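Local coordinates for 2-hydroxyisobutyryl-CoA synthetase (Aquincola tertiaricarbonis, PDB 6HDY), which belongs to the ANL superfamily of AMP-binding enzymes, with a large AMP-binding part followed along the chain by a smaller C-terminal domain, at residues 159-162 with 163-166; 288-291 with 292-295; 479-482 with 483-487; 85-88 with 89-93. One frame throughout, in Å; residues are numbered along the deposited sequence.

How the contacts relate
Contacts 1 and 2 are partly buried turns that touch each other through Gly159 CA and Glu291 OE1; contact 1 leads into strand 165-168 of the parallel sheet, contact 2 lies beside that sheet's strand 271-274. Both rely on a side-chain oxygen holding a backbone N-H, and each carries a bridging water. Contacts 3 and 4 are successive turns within single helices. Contact 4, its centre about 30 Å from that of contact 2, is partly buried, with a salt bridge on its outer side and the buried Phe88 on its inner side. Contact 3 is the most remote, its centre about 52 Å from those of contacts 1 and 4; it is largely a surface contact, with glutamines outward and leucines toward the C-terminal sheet.

Contact 1: 159-162 with 163-166; sequences GIRP and GDLV
Asp164 OD2 accepts the backbone N-H of Arg161 at 2.8 Å with an N-H...O angle of 157°. The donor approaches from above the carboxylate plane, 49° out of it. What brings the carboxylate back over the preceding turn is the first torsion of Asp164, chi1 -80°, with CG beside its own N. The main chain answers in the reverse sense: Asp164 N donates to Arg161 O at 3.0 Å, and the two residues are thus tied by a pair of bonds. The second carboxylate oxygen works through water 1, which donates to Asp164 OD1 (2.7 Å) and to Pro162 O (3.0 Å), linking the head of the turn to the same side chain. Arg161 bends at chi2 and folds back, NH1 reaching Ile160 O at 3.1 Å and also Trp156 O, while its guanidinium makes a cation-pi contact with the Trp156 ring. On the apolar side Ile160 CG2 meets Val166 CG2 at 3.8 Å, the two side chains crossing at about a right angle; Ile160 continues inward to Cys246 and Phe248 of strand 246-249. Following the Schellman motif at Gly159 that ends helix 141-157, Arg161 to Asp164 form a type II beta turn, with Pro162 second and Gly163, at positive phi, third: a helix-to-strand connection leading into the parallel sheet at strand 165-168.

Contact 2: 288-291 with 292-295; sequences AGTE and QSND
The loop joining strand 287-288 to strand 297-299 turns back on itself where Thr290 meets Ser293, with Ser293 at the centre of an inverse gamma turn. Two bonds run between this pair. Thr290 N donates to Ser293 O at 2.9 Å with an N-H...O angle of 160°, from above the carbonyl plane. In the other direction Ser293 N donates to Thr290 OG1 at 3.2 Å. A chi1 of 72° makes this possible, placing the threonine hydroxyl between its own backbone N and carbonyl carbon, where it also packs on Ser293 CB at 3.3 Å. The gamma turn itself is closed by a weak bond from Asn294 N to Gln292 O (3.1 Å), and Asn294 CA lies 3.2 Å from Thr290 O in a CA-H...O contact. From the outer side of the turn the side chains of Glu291 and Gln292 project. Glu291 is extended and Gln292 bends at chi2, so that the two cross at a slant, the carboxylate and amide planes 38° apart. Water 2 joins them, donating to Glu291 OE1 at 2.7 Å and accepting from Gln292 NE2 at 3.0 Å. Ser293 OG is satisfied by Cys355 N. Strand 271-274 flanks the loop, giving Lys271 NZ to Glu291 O and a backbone bond between Asp274 and Gly289; Lys261 of helix 258-268 bonds Asn294 O and the Asp295 carboxylate, while Glu291 makes a backbone bond with Gly157, at the end of helix 141-157.

Contact 3: 479-482 with 483-487; sequences ALNQ and QLQSS
Leu480 and Leu484, one helical turn apart, lie side by side and point the same way, Leu480 CG meeting Leu484 CD1 at 3.8 Å. They arrive there by different conformations. Leu480 has CG opposite its backbone N (chi1 -176°), while Leu484 turns CG to lie beside its own N (chi1 -82°), which carries CD1 back toward the preceding turn and against the leucine there. The CD1 branch of Leu480, the one nearer Leu484, is also touched by Gln483 OE1 at 3.5 Å; Gln483 is stretched out and crosses the leucine at a slant. On another side of the helix Gln485 has CG beside its own N, which sets CG 3.3 Å from Asn481 O. The Asn481 side chain looks elsewhere, its OD1 accepting from Lys451 NZ. Near the C-terminal end Gln482 O receives two donors of one residue: Ser486 N at 3.2 Å and, weakly, Ser486 OG at 3.4 Å. With chi1 at -74° the serine hydroxyl sits beside its own N, which brings it toward the carbonyl already bonded to Ser486 N. The backbone carries i to i+4 bonds, Leu484 N to Leu480 O at 2.8 Å among them; that of Gln485 N to Asn481 O is weak. Several of the exposed residues, Gln482, Gln483 and Gln485 among them, touch a crystal neighbour. Leu480 and Leu484 both pack on Leu414 of strand 413-419, and further contacts reach strand 450-454: an amphipathic helix, 474-486, lying with its leucines on the mixed sheet of the C-terminal domain.

Contact 4: 85-88 with 89-93; sequences LEDF and EARVP
Charge comes first: Asp87 and Arg91 form an i to i+4 salt bridge, Asp87 OD1 to Arg91 NE at 3.2 Å with a nearly straight N-H...O angle of 168°. The side chains run side by side, the arginine extended from CG to NE. The oxygen meets the guanidinium at its edge, in plane, whereas NE stands above the carboxylate, the two planes being 73° apart. Asp87 OD2 turns to Lys83 N, just ahead of the helix. Two like charges also draw close, Glu86 OE1 and Glu89 OE2 at 4.2 Å, a proximity probably eased by Arg316, which bridges to both glutamates. Glu89 CG lies between its own backbone N and carbonyl carbon (chi1 63°), 3.3 Å from Glu86 O. The backbone bonds are those of a single short alpha-helix, 85-91, in the AMP-binding part of the chain: Arg91 N to Asp87 O at 2.8 Å is the shortest, Ala90 N to Glu86 O is weak, and Val92 N still reaches Phe88 O at 3.2 Å although Val92 is the first residue to leave helical geometry. Apolar contact falls to Phe88 and Val92, CD1 against CG2 at 3.9 Å, the valine meeting the ring obliquely. Phe88 and Leu85 pack on Leu54 of helix 43-64, and Val92 on Trp72 of helix 66-74.

Contact 1: 159-162 with 163-166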
loop_
_atom_site.group_PDB
_atom_site.type_symbol
_atom_site.label_atom_id
_atom_site.label_comp_id
_atom_site.label_asym_id
_atom_site.label_seq_id
_atom_site.Cartn_x
_atom_site.Cartn_y
_atom_site.Cartn_z
ATOM N N GLY A 159 12.346 -15.616 -14.643
ATOM C CA GLY A 159 13.172 -14.821 -15.543
ATOM C C GLY A 159 13.234 -13.341 -15.208
ATOM O O GLY A 159 13.721 -12.555 -16.029
ATOM N N ILE A 160 12.718 -12.936 -14.012
ATOM C CA ILE A 160 12.762 -11.553 -13.523
ATOM C C ILE A 160 14.182 -11.308 -12.990
ATOM O O ILE A 160 14.764 -12.180 -12.340
ATOM C CB ILE A 160 11.630 -11.191 -12.487
ATOM C CG1 ILE A 160 10.242 -11.748 -12.920
ATOM C CG2 ILE A 160 11.554 -9.669 -12.260
ATOM C CD1 ILE A 160 9.142 -11.698 -11.823
ATOM N N ARG A 161 14.768 -10.155 -13.323
ATOM C CA ARG A 161 16.168 -9.885 -12.997
ATOM C C ARG A 161 16.456 -8.592 -12.266
ATOM O O ARG A 161 15.672 -7.652 -12.391
ATOM C CB ARG A 161 16.985 -9.899 -14.314
ATOM C CG ARG A 161 17.069 -11.264 -15.010
ATOM C CD ARG A 161 17.909 -12.264 -14.231
ATOM N NE ARG A 161 17.994 -13.568 -14.912
ATOM C CZ ARG A 161 17.194 -14.598 -14.675
ATOM N NH1 ARG A 161 16.196 -14.490 -13.800
ATOM N NH2 ARG A 161 17.361 -15.733 -15.332
ATOM N N PRO A 162 17.648 -8.459 -11.613
ATOM C CA PRO A 162 18.017 -7.162 -11.024
ATOM C C PRO A 162 17.933 -6.043 -12.069
ATOM O O PRO A 162 18.293 -6.248 -13.237
ATOM C CB PRO A 162 19.474 -7.373 -10.588
ATOM C CG PRO A 162 19.575 -8.823 -10.332
ATOM C CD PRO A 162 18.709 -9.463 -11.380
ATOM N N GLY A 163 17.384 -4.905 -11.656
ATOM C CA GLY A 163 17.230 -3.748 -12.525
ATOM C C GLY A 163 15.942 -3.727 -13.303
ATOM O O GLY A 163 15.599 -2.694 -13.872
ATOM N N ASP A 164 15.230 -4.861 -13.371
ATOM C CA ASP A 164 13.921 -4.900 -14.033
ATOM C C ASP A 164 12.907 -4.097 -13.221
ATOM O O ASP A 164 12.877 -4.186 -11.993
ATOM C CB ASP A 164 13.399 -6.327 -14.118
ATOM C CG ASP A 164 13.961 -7.178 -15.237
ATOM O OD1 ASP A 164 14.592 -6.605 -16.177
ATOM O OD2 ASP A 164 13.705 -8.401 -15.226
ATOM N N LEU A 165 12.068 -3.329 -13.913
ATOM C CA LEU A 165 11.008 -2.563 -13.290
ATOM C C LEU A 165 9.834 -3.535 -13.027
ATOM O O LEU A 165 9.296 -4.141 -13.968
ATOM C CB LEU A 165 10.583 -1.381 -14.169
ATOM C CG LEU A 165 9.498 -0.483 -13.536
ATOM C CD1 LEU A 165 10.088 0.425 -12.538
ATOM C CD2 LEU A 165 8.820 0.362 -14.575
ATOM N N VAL A 166 9.479 -3.713 -11.733
ATOM C CA VAL A 166 8.417 -4.634 -11.327
ATOM C C VAL A 166 7.235 -3.839 -10.821
ATOM O O VAL A 166 7.342 -3.187 -9.781
ATOM C CB VAL A 166 8.898 -5.673 -10.276
ATOM C CG1 VAL A 166 7.756 -6.620 -9.876
ATOM C CG2 VAL A 166 10.098 -6.459 -10.790
HETATM O O HOH W 1 17.134 -5.805 -15.983
#

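Contact 2: 288-291 with 292-295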
loop_
_atom_site.group_PDB
_atom_site.type_symbol
_atom_site.label_atom_id
_atom_site.label_comp_id
_atom_site.label_asym_id
_atom_site.label_seq_id
_atom_site.Cartn_x
_atom_site.Cartn_y
_atom_site.Cartn_z
ATOM N N ALA A 288 4.692 -22.128 -7.447
ATOM C CA ALA A 288 4.911 -21.174 -8.542
ATOM C C ALA A 288 5.489 -21.800 -9.783
ATOM O O ALA A 288 6.428 -22.598 -9.705
ATOM C CB ALA A 288 5.834 -20.029 -8.087
ATOM N N GLY A 289 5.002 -21.336 -10.925
ATOM C CA GLY A 289 5.531 -21.735 -12.226
ATOM C C GLY A 289 6.869 -21.064 -12.506
ATOM O O GLY A 289 7.240 -20.072 -11.851
ATOM N N THR A 290 7.642 -21.643 -13.439
ATOM C CA THR A 290 8.961 -21.088 -13.791
ATOM C C THR A 290 8.966 -20.673 -15.273
ATOM O O THR A 290 8.012 -20.963 -15.977
ATOM C CB THR A 290 10.094 -22.041 -13.387
ATOM O OG1 THR A 290 10.088 -23.154 -14.270
ATOM C CG2 THR A 290 9.994 -22.523 -11.949
ATOM N N GLU A 291 9.999 -19.957 -15.738
ATOM C CA GLU A 291 10.072 -19.529 -17.136
ATOM C C GLU A 291 9.904 -20.689 -18.145
ATOM O O GLU A 291 9.191 -20.512 -19.133
ATOM C CB GLU A 291 11.339 -18.720 -17.429
ATOM C CG GLU A 291 11.314 -18.077 -18.811
ATOM C CD GLU A 291 12.498 -17.203 -19.158
ATOM O OE1 GLU A 291 13.439 -17.108 -18.338
ATOM O OE2 GLU A 291 12.473 -16.595 -20.251
ATOM N N GLN A 292 10.509 -21.862 -17.864
ATOM C CA GLN A 292 10.429 -23.048 -18.722
ATOM C C GLN A 292 9.247 -23.947 -18.358
ATOM O O GLN A 292 8.561 -24.412 -19.264
ATOM C CB GLN A 292 11.754 -23.836 -18.777
ATOM C CG GLN A 292 12.996 -23.003 -19.203
ATOM C CD GLN A 292 13.548 -22.114 -18.087
ATOM O OE1 GLN A 292 13.321 -22.345 -16.897
ATOM N NE2 GLN A 292 14.245 -21.042 -18.446
ATOM N N SER A 293 8.988 -24.183 -17.053
ATOM C CA SER A 293 7.828 -24.957 -16.591
ATOM C C SER A 293 6.753 -23.899 -16.359
ATOM O O SER A 293 6.406 -23.591 -15.209
ATOM C CB SER A 293 8.169 -25.692 -15.295
ATOM O OG SER A 293 9.396 -26.394 -15.426
ATOM N N ASN A 294 6.325 -23.239 -17.454
ATOM C CA ASN A 294 5.420 -22.078 -17.396
ATOM C C ASN A 294 3.938 -22.426 -17.219
ATOM O O ASN A 294 3.146 -21.516 -16.991
ATOM C CB ASN A 294 5.625 -21.145 -18.610
ATOM C CG ASN A 294 5.294 -21.807 -19.919
ATOM O OD1 ASN A 294 5.630 -22.964 -20.147
ATOM N ND2 ASN A 294 4.575 -21.112 -20.780
ATOM N N ASP A 295 3.558 -23.707 -17.350
ATOM C CA ASP A 295 2.174 -24.114 -17.088
ATOM C C ASP A 295 2.066 -24.653 -15.657
ATOM O O ASP A 295 2.915 -25.434 -15.199
ATOM C CB ASP A 295 1.631 -25.122 -18.114
ATOM C CG ASP A 295 1.568 -24.586 -19.536
ATOM O OD1 ASP A 295 0.952 -23.516 -19.746
ATOM O OD2 ASP A 295 2.109 -25.250 -20.441
HETATM O O HOH W 2 14.941 -18.645 -16.783
#

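Contact 3: 479-482 with 483-487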
loop_
_atom_site.group_PDB
_atom_site.type_symbol
_atom_site.label_atom_id
_atom_site.label_comp_id
_atom_site.label_asym_id
_atom_site.label_seq_id
_atom_site.Cartn_x
_atom_site.Cartn_y
_atom_site.Cartn_z
ATOM N N ALA A 479 -36.032 -15.747 -8.300
ATOM C CA ALA A 479 -36.421 -14.610 -9.142
ATOM C C ALA A 479 -35.901 -14.760 -10.565
ATOM O O ALA A 479 -36.651 -14.516 -11.509
ATOM C CB ALA A 479 -35.921 -13.307 -8.543
ATOM N N LEU A 480 -34.636 -15.203 -10.716
ATOM C CA LEU A 480 -33.998 -15.402 -12.014
ATOM C C LEU A 480 -34.620 -16.575 -12.785
ATOM O O LEU A 480 -34.967 -16.396 -13.954
ATOM C CB LEU A 480 -32.470 -15.515 -11.901
ATOM C CG LEU A 480 -31.665 -15.643 -13.220
ATOM C CD1 LEU A 480 -31.985 -14.506 -14.216
ATOM C CD2 LEU A 480 -30.196 -15.690 -12.943
ATOM N N ASN A 481 -34.784 -17.747 -12.128
ATOM C CA ASN A 481 -35.384 -18.940 -12.732
ATOM C C ASN A 481 -36.793 -18.642 -13.266
ATOM O O ASN A 481 -37.068 -18.913 -14.434
ATOM C CB ASN A 481 -35.391 -20.122 -11.751
ATOM C CG ASN A 481 -35.203 -21.466 -12.424
ATOM O OD1 ASN A 481 -34.938 -21.572 -13.634
ATOM N ND2 ASN A 481 -35.318 -22.529 -11.649
ATOM N N GLN A 482 -37.651 -18.026 -12.417
ATOM C CA GLN A 482 -39.011 -17.586 -12.714
ATOM C C GLN A 482 -39.035 -16.574 -13.885
ATOM O O GLN A 482 -39.933 -16.653 -14.727
ATOM C CB GLN A 482 -39.626 -16.952 -11.463
ATOM C CG GLN A 482 -40.091 -17.951 -10.391
ATOM C CD GLN A 482 -40.160 -17.352 -9.001
ATOM O OE1 GLN A 482 -40.315 -16.146 -8.819
ATOM N NE2 GLN A 482 -40.058 -18.193 -7.979
ATOM N N GLN A 483 -38.063 -15.625 -13.932
ATOM C CA GLN A 483 -37.944 -14.629 -15.001
ATOM C C GLN A 483 -37.546 -15.331 -16.323
ATOM O O GLN A 483 -38.093 -14.996 -17.375
ATOM C CB GLN A 483 -36.900 -13.550 -14.629
ATOM C CG GLN A 483 -36.758 -12.419 -15.665
ATOM C CD GLN A 483 -35.416 -11.712 -15.648
ATOM O OE1 GLN A 483 -34.414 -12.199 -15.101
ATOM N NE2 GLN A 483 -35.354 -10.556 -16.295
ATOM N N LEU A 484 -36.592 -16.299 -16.245
ATOM C CA LEU A 484 -36.079 -17.115 -17.350
ATOM C C LEU A 484 -37.103 -18.128 -17.844
ATOM O O LEU A 484 -36.993 -18.586 -18.979
ATOM C CB LEU A 484 -34.785 -17.844 -16.955
ATOM C CG LEU A 484 -33.473 -17.056 -17.050
ATOM C CD1 LEU A 484 -32.376 -17.754 -16.278
ATOM C CD2 LEU A 484 -33.029 -16.870 -18.501
ATOM N N GLN A 485 -38.087 -18.488 -17.001
ATOM C CA GLN A 485 -39.163 -19.395 -17.377
ATOM C C GLN A 485 -40.216 -18.601 -18.166
ATOM O O GLN A 485 -40.829 -19.144 -19.089
ATOM C CB GLN A 485 -39.791 -20.043 -16.137
ATOM C CG GLN A 485 -39.041 -21.260 -15.612
ATOM C CD GLN A 485 -39.569 -21.689 -14.261
ATOM O OE1 GLN A 485 -39.265 -21.092 -13.231
ATOM N NE2 GLN A 485 -40.393 -22.719 -14.236
ATOM N N SER A 486 -40.412 -17.310 -17.813
ATOM C CA SER A 486 -41.380 -16.427 -18.478
ATOM C C SER A 486 -40.909 -15.939 -19.859
ATOM O O SER A 486 -41.726 -15.870 -20.782
ATOM C CB SER A 486 -41.720 -15.234 -17.591
ATOM O OG SER A 486 -42.569 -15.608 -16.520
ATOM N N SER A 487 -39.601 -15.599 -19.994
ATOM C CA SER A 487 -38.988 -15.106 -21.236
ATOM C C SER A 487 -38.998 -16.142 -22.369
ATOM O O SER A 487 -38.886 -17.341 -22.122
ATOM C CB SER A 487 -37.567 -14.616 -20.975
ATOM O OG SER A 487 -36.718 -15.686 -20.594
#

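Contact 4: 85-88 with 89-93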
loop_
_atom_site.group_PDB
_atom_site.type_symbol
_atom_site.label_atom_id
_atom_site.label_comp_id
_atom_site.label_asym_id
_atom_site.label_seq_id
_atom_site.Cartn_x
_atom_site.Cartn_y
_atom_site.Cartn_z
ATOM N N LEU A 85 8.361 -39.157 6.593
ATOM C CA LEU A 85 7.326 -38.317 5.992
ATOM C C LEU A 85 5.946 -38.972 6.148
ATOM O O LEU A 85 4.923 -38.277 6.180
ATOM C CB LEU A 85 7.643 -38.030 4.509
ATOM C CG LEU A 85 8.917 -37.197 4.226
ATOM C CD1 LEU A 85 9.216 -37.147 2.731
ATOM C CD2 LEU A 85 8.814 -35.781 4.802
ATOM N N GLU A 86 5.931 -40.310 6.275
ATOM C CA GLU A 86 4.723 -41.098 6.499
ATOM C C GLU A 86 4.209 -40.893 7.938
ATOM O O GLU A 86 3.002 -40.902 8.157
ATOM C CB GLU A 86 4.904 -42.598 6.137
ATOM C CG GLU A 86 6.270 -43.034 5.606
ATOM C CD GLU A 86 6.786 -42.477 4.287
ATOM O OE1 GLU A 86 6.008 -42.402 3.308
ATOM O OE2 GLU A 86 7.994 -42.153 4.227
ATOM N N ASP A 87 5.122 -40.677 8.906
ATOM C CA ASP A 87 4.768 -40.393 10.306
ATOM C C ASP A 87 4.112 -39.018 10.390
ATOM O O ASP A 87 3.135 -38.844 11.113
ATOM C CB ASP A 87 6.015 -40.395 11.205
ATOM C CG ASP A 87 6.543 -41.743 11.648
ATOM O OD1 ASP A 87 5.747 -42.706 11.721
ATOM O OD2 ASP A 87 7.725 -41.820 11.991
ATOM N N PHE A 88 4.655 -38.050 9.638
ATOM C CA PHE A 88 4.177 -36.680 9.540
ATOM C C PHE A 88 2.711 -36.613 9.089
ATOM O O PHE A 88 1.907 -35.976 9.762
ATOM C CB PHE A 88 5.082 -35.894 8.574
ATOM C CG PHE A 88 4.982 -34.392 8.658
ATOM C CD1 PHE A 88 5.419 -33.710 9.791
ATOM C CD2 PHE A 88 4.499 -33.649 7.583
ATOM C CE1 PHE A 88 5.312 -32.316 9.874
ATOM C CE2 PHE A 88 4.443 -32.252 7.645
ATOM C CZ PHE A 88 4.829 -31.598 8.798
ATOM N N GLU A 89 2.355 -37.294 7.977
ATOM C CA GLU A 89 0.988 -37.249 7.438
ATOM C C GLU A 89 -0.052 -37.948 8.298
ATOM O O GLU A 89 -1.202 -37.504 8.356
ATOM C CB GLU A 89 0.927 -37.772 5.995
ATOM C CG GLU A 89 1.307 -39.234 5.833
ATOM C CD GLU A 89 1.564 -39.702 4.416
ATOM O OE1 GLU A 89 1.104 -39.035 3.461
ATOM O OE2 GLU A 89 2.207 -40.764 4.263
ATOM N N ALA A 90 0.352 -39.039 8.951
ATOM C CA ALA A 90 -0.525 -39.880 9.754
ATOM C C ALA A 90 -0.680 -39.443 11.205
ATOM O O ALA A 90 -1.791 -39.516 11.737
ATOM C CB ALA A 90 -0.055 -41.331 9.685
ATOM N N ARG A 91 0.421 -39.003 11.851
ATOM C CA ARG A 91 0.420 -38.646 13.271
ATOM C C ARG A 91 0.120 -37.187 13.572
ATOM O O ARG A 91 -0.521 -36.901 14.588
ATOM C CB ARG A 91 1.744 -39.053 13.954
ATOM C CG ARG A 91 2.124 -40.511 13.801
ATOM C CD ARG A 91 3.513 -40.766 14.356
ATOM N NE ARG A 91 3.883 -42.178 14.263
ATOM C CZ ARG A 91 3.589 -43.098 15.176
ATOM N NH1 ARG A 91 3.965 -44.358 15.001
ATOM N NH2 ARG A 91 2.919 -42.765 16.276
ATOM N N VAL A 92 0.617 -36.270 12.722
ATOM C CA VAL A 92 0.455 -34.832 12.927
ATOM C C VAL A 92 -0.941 -34.362 12.479
ATOM O O VAL A 92 -1.268 -34.446 11.290
ATOM C CB VAL A 92 1.610 -33.995 12.307
ATOM C CG1 VAL A 92 1.488 -32.512 12.659
ATOM C CG2 VAL A 92 2.972 -34.533 12.719
ATOM N N PRO A 93 -1.777 -33.855 13.425
ATOM C CA PRO A 93 -3.106 -33.351 13.029
ATOM C C PRO A 93 -2.996 -32.073 12.198
ATOM O O PRO A 93 -2.114 -31.241 12.458
ATOM C CB PRO A 93 -3.789 -33.080 14.374
ATOM C CG PRO A 93 -2.665 -32.755 15.300
ATOM C CD PRO A 93 -1.531 -33.645 14.873
#